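Local coordinates for protein acetoacetate decarboxylase (Sphingomonas wittichii, PDB 5UPB) that is an acetoacetate decarboxylase-like enzyme, probably a lyase, though its reaction need not be that of the family's namesake, at residues K107-S110 / L111-W115; P133-P136 / V137-G140. One frame throughout, in Å; residues are numbered along the deposited sequence.

Contact 1: K107-S110 / L111-W115; sequences KEWS and LIRGW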
# COMPACT_ATOMS: atom_id res chain seq x y z
N LYS A 107 -5.59 -9.08 0.30
CA LYS A 107 -4.90 -9.82 1.35
C LYS A 107 -4.53 -11.18 0.76
O LYS A 107 -5.38 -11.87 0.20
CB LYS A 107 -5.79 -10.00 2.60
CG LYS A 107 -6.11 -8.71 3.34
CD LYS A 107 -4.87 -8.14 4.00
CE LYS A 107 -5.07 -6.73 4.54
NZ LYS A 107 -6.23 -6.76 5.52
N GLU A 108 -3.27 -11.57 0.87
CA GLU A 108 -2.85 -12.79 0.18
C GLU A 108 -3.38 -14.04 0.85
O GLU A 108 -3.46 -15.08 0.18
CB GLU A 108 -1.30 -12.82 0.01
CG GLU A 108 -0.51 -13.55 1.07
CD GLU A 108 -0.45 -12.80 2.42
OE1 GLU A 108 -1.50 -12.55 3.04
OE2 GLU A 108 0.67 -12.45 2.88
N TRP A 109 -3.74 -13.99 2.14
CA TRP A 109 -4.38 -15.16 2.74
C TRP A 109 -5.72 -15.45 2.10
O TRP A 109 -6.11 -16.61 1.97
CB TRP A 109 -4.56 -15.02 4.26
CG TRP A 109 -4.98 -13.68 4.77
CD1 TRP A 109 -4.17 -12.68 5.18
CD2 TRP A 109 -6.32 -13.24 5.01
NE1 TRP A 109 -4.91 -11.61 5.63
CE2 TRP A 109 -6.23 -11.93 5.55
CE3 TRP A 109 -7.58 -13.83 4.85
CZ2 TRP A 109 -7.35 -11.19 5.91
CZ3 TRP A 109 -8.71 -13.06 5.18
CH2 TRP A 109 -8.57 -11.75 5.71
N SER A 110 -6.40 -14.41 1.63
CA SER A 110 -7.63 -14.63 0.89
C SER A 110 -7.34 -15.07 -0.53
O SER A 110 -8.05 -15.95 -1.07
CB SER A 110 -8.47 -13.35 0.92
OG SER A 110 -9.65 -13.55 0.17
N LEU A 111 -6.24 -14.58 -1.12
CA LEU A 111 -5.82 -15.08 -2.42
C LEU A 111 -5.57 -16.58 -2.38
O LEU A 111 -6.05 -17.35 -3.24
CB LEU A 111 -4.59 -14.32 -2.88
CG LEU A 111 -4.05 -14.73 -4.25
CD1 LEU A 111 -3.34 -13.53 -4.84
CD2 LEU A 111 -3.15 -15.92 -4.12
N ILE A 112 -4.80 -17.03 -1.40
CA ILE A 112 -4.40 -18.42 -1.37
C ILE A 112 -5.58 -19.33 -1.01
O ILE A 112 -5.77 -20.38 -1.64
CB ILE A 112 -3.22 -18.59 -0.40
CG1 ILE A 112 -1.93 -17.95 -1.04
CG2 ILE A 112 -3.03 -20.06 -0.05
CD1 ILE A 112 -1.41 -18.71 -2.24
N ARG A 113 -6.36 -18.97 -0.01
CA ARG A 113 -7.57 -19.76 0.27
C ARG A 113 -8.41 -19.88 -0.99
O ARG A 113 -8.88 -20.97 -1.33
CB ARG A 113 -8.35 -19.10 1.42
CG ARG A 113 -9.61 -19.83 1.98
CD ARG A 113 -10.35 -18.88 2.99
NE ARG A 113 -10.71 -17.63 2.30
CZ ARG A 113 -10.87 -16.40 2.82
NH1 ARG A 113 -10.70 -16.08 4.12
NH2 ARG A 113 -11.22 -15.45 1.95
N GLY A 114 -8.56 -18.77 -1.72
CA GLY A 114 -9.26 -18.81 -2.99
C GLY A 114 -8.67 -19.79 -3.97
O GLY A 114 -9.38 -20.64 -4.54
N TRP A 115 -7.35 -19.70 -4.20
CA TRP A 115 -6.73 -20.58 -5.19
C TRP A 115 -6.94 -22.04 -4.80
O TRP A 115 -7.16 -22.89 -5.67
CB TRP A 115 -5.23 -20.28 -5.34
CG TRP A 115 -4.82 -19.15 -6.24
CD1 TRP A 115 -5.28 -17.86 -6.22
CD2 TRP A 115 -3.82 -19.19 -7.29
NE1 TRP A 115 -4.65 -17.10 -7.20
CE2 TRP A 115 -3.75 -17.89 -7.86
CE3 TRP A 115 -3.00 -20.20 -7.79
CZ2 TRP A 115 -2.89 -17.58 -8.92
CZ3 TRP A 115 -2.14 -19.88 -8.84
CH2 TRP A 115 -2.10 -18.58 -9.39
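The carbonyl oxygen of K107 takes two backbone donors at the start of helix 108-116, which follows strand 95-105 and precedes strand 121-123: L111 N, lying in the carbonyl plane with K107 O 3.1 Å away, and, more weakly, S110 N. K107 is the N-cap residue, and its side chain turns off to the carbonyls of A77 and V80. The first turn then continues in regular alpha-helical fashion, the shortest of these main-chain bonds running from I112 N to E108 O at 2.8 Å. R113 N and G114 N follow, bonded to W109 O and S110 O.

On one side of this turn, which packs on Y81 of strand 80-92, R113 reaches back towards the N-terminus. CG lies anti to the backbone N (chi1 -175°) and the chain bends at chi3 (58°), which brings the guanidinium beside W109 and S110. NH1 meets the edge of the indole, 3.8 Å from W109 CZ3, with the two planes 78° apart, unlike a stacked cation-pi pair. One face of the guanidinium covers S110 CA, and NH2 stands 3.0 Å from S110 OG at too poor an angle for a hydrogen bond; that hydroxyl is weakly bonded to K121 NZ instead. Over a face of the indole lies K107 CB, 3.4 Å above the ring plane. Replacing R113 by an alanine would probably open a gap beside W109 CZ3 and over S110 CA.

E108 OE1 bonds weakly to W109 N, whereas OE2 takes a salt bridge from R153 and a hydrogen bond from I123 N, both of the second subunit, and W109 NE1 bonds to H154 of that subunit. The chemistry thus implies a division of labour: main-chain bonds build the turn, R113 meets W109 and S110 within it without a hydrogen bond of sound geometry, and E108 OE2 and W109 NE1 serve the subunit interface.

Contact 2: P133-P136 / V137-G140; sequences PYNP and VTGG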
# COMPACT_ATOMS: atom_id res chain seq x y z
N PRO A 133 -24.15 5.52 8.05
CA PRO A 133 -25.45 5.97 8.59
C PRO A 133 -25.36 7.17 9.52
O PRO A 133 -26.35 7.91 9.68
CB PRO A 133 -25.97 4.74 9.35
CG PRO A 133 -25.28 3.60 8.77
CD PRO A 133 -23.91 4.09 8.32
N TYR A 134 -24.23 7.34 10.21
CA TYR A 134 -24.10 8.49 11.09
C TYR A 134 -23.64 9.76 10.42
O TYR A 134 -23.54 10.79 11.09
CB TYR A 134 -23.12 8.20 12.22
CG TYR A 134 -23.64 7.29 13.32
CD1 TYR A 134 -24.07 5.99 13.04
CD2 TYR A 134 -23.78 7.77 14.61
CE1 TYR A 134 -24.53 5.16 14.05
CE2 TYR A 134 -24.26 6.96 15.62
CZ TYR A 134 -24.64 5.66 15.34
OH TYR A 134 -25.12 4.85 16.36
N ASN A 135 -23.36 9.74 9.13
CA ASN A 135 -22.91 10.93 8.40
C ASN A 135 -24.04 11.93 8.29
O ASN A 135 -25.07 11.60 7.67
CB ASN A 135 -22.41 10.57 7.01
CG ASN A 135 -21.70 11.74 6.33
OD1 ASN A 135 -22.17 12.88 6.35
ND2 ASN A 135 -20.57 11.45 5.69
N PRO A 136 -23.94 13.13 8.87
CA PRO A 136 -25.10 14.03 8.85
C PRO A 136 -25.33 14.68 7.50
O PRO A 136 -26.42 15.19 7.27
CB PRO A 136 -24.75 15.10 9.90
CG PRO A 136 -23.61 14.57 10.66
CD PRO A 136 -22.86 13.69 9.70
N VAL A 137 -24.36 14.66 6.58
CA VAL A 137 -24.59 15.24 5.27
C VAL A 137 -25.41 14.32 4.39
O VAL A 137 -26.22 14.78 3.58
CB VAL A 137 -23.24 15.58 4.62
CG1 VAL A 137 -23.42 15.94 3.17
CG2 VAL A 137 -22.58 16.72 5.36
N THR A 138 -25.19 13.01 4.48
CA THR A 138 -25.82 12.08 3.56
C THR A 138 -26.78 11.13 4.21
O THR A 138 -27.66 10.61 3.50
CB THR A 138 -24.78 11.21 2.86
OG1 THR A 138 -24.04 10.46 3.85
CG2 THR A 138 -23.85 12.10 1.99
N GLY A 139 -26.63 10.84 5.51
CA GLY A 139 -27.27 9.68 6.04
C GLY A 139 -26.64 8.43 5.43
O GLY A 139 -25.60 8.47 4.77
N GLY A 140 -27.28 7.30 5.72
CA GLY A 140 -26.85 6.01 5.23
C GLY A 140 -27.55 5.63 3.95
O GLY A 140 -27.95 6.48 3.15
O HOH W 1 -28.80 7.21 8.30
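N135 and V137 are joined by an Asx turn: N135 OD1 accepts V137 N at 2.8 Å, with the donor in the plane of the side-chain carbonyl. The amide swings away from its own backbone N (chi1 -169°), which lays it alongside V137, past P136, whose own nitrogen has no hydrogen to give.

A second, purely main-chain bond, G139 N to N135 O, spans i to i+4 and closes an alpha-turn, also 2.8 Å long. One residue therefore accepts through both its oxygens. G139 sits at positive phi (67°), and the hydroxyl of T138 donates to the carbonyl of G139, OG1 to O 2.7 Å, on a lone pair.

A water donates a hydrogen bond to P133 O and accepts one from G140 N, bridging the two ends of the loop. Those ends also pack directly, P133 CA lying 3.6 Å from G140 CA; farther round, T138 OG1 rests against N135 CB.

The turn lies within the loop that connects the antiparallel strands 125-129 and 146-153. There it meets the third subunit, on which N135 ND2 bonds to Q62 of strand 53-65, and Y134 to D211 of strand 206-221.

Contact 1 comes first along the chain, on helix 108-116, and closes before contact 2 opens in the loop between strands 125-129 and 146-153. Their centres lie 34 Å apart and their nearest atoms about 21 Å, so neither touches the other. Contact 1 is buried about 11 Å from the centre of the chain, while contact 2 sits at the periphery, about 28 Å out. What they have in common is an outward task in a four-chain assembly: residues 107-115 meet the second subunit and residues 133-140 the third. Two compact local structures thus serve two different subunit interfaces of one largely beta-stranded chain.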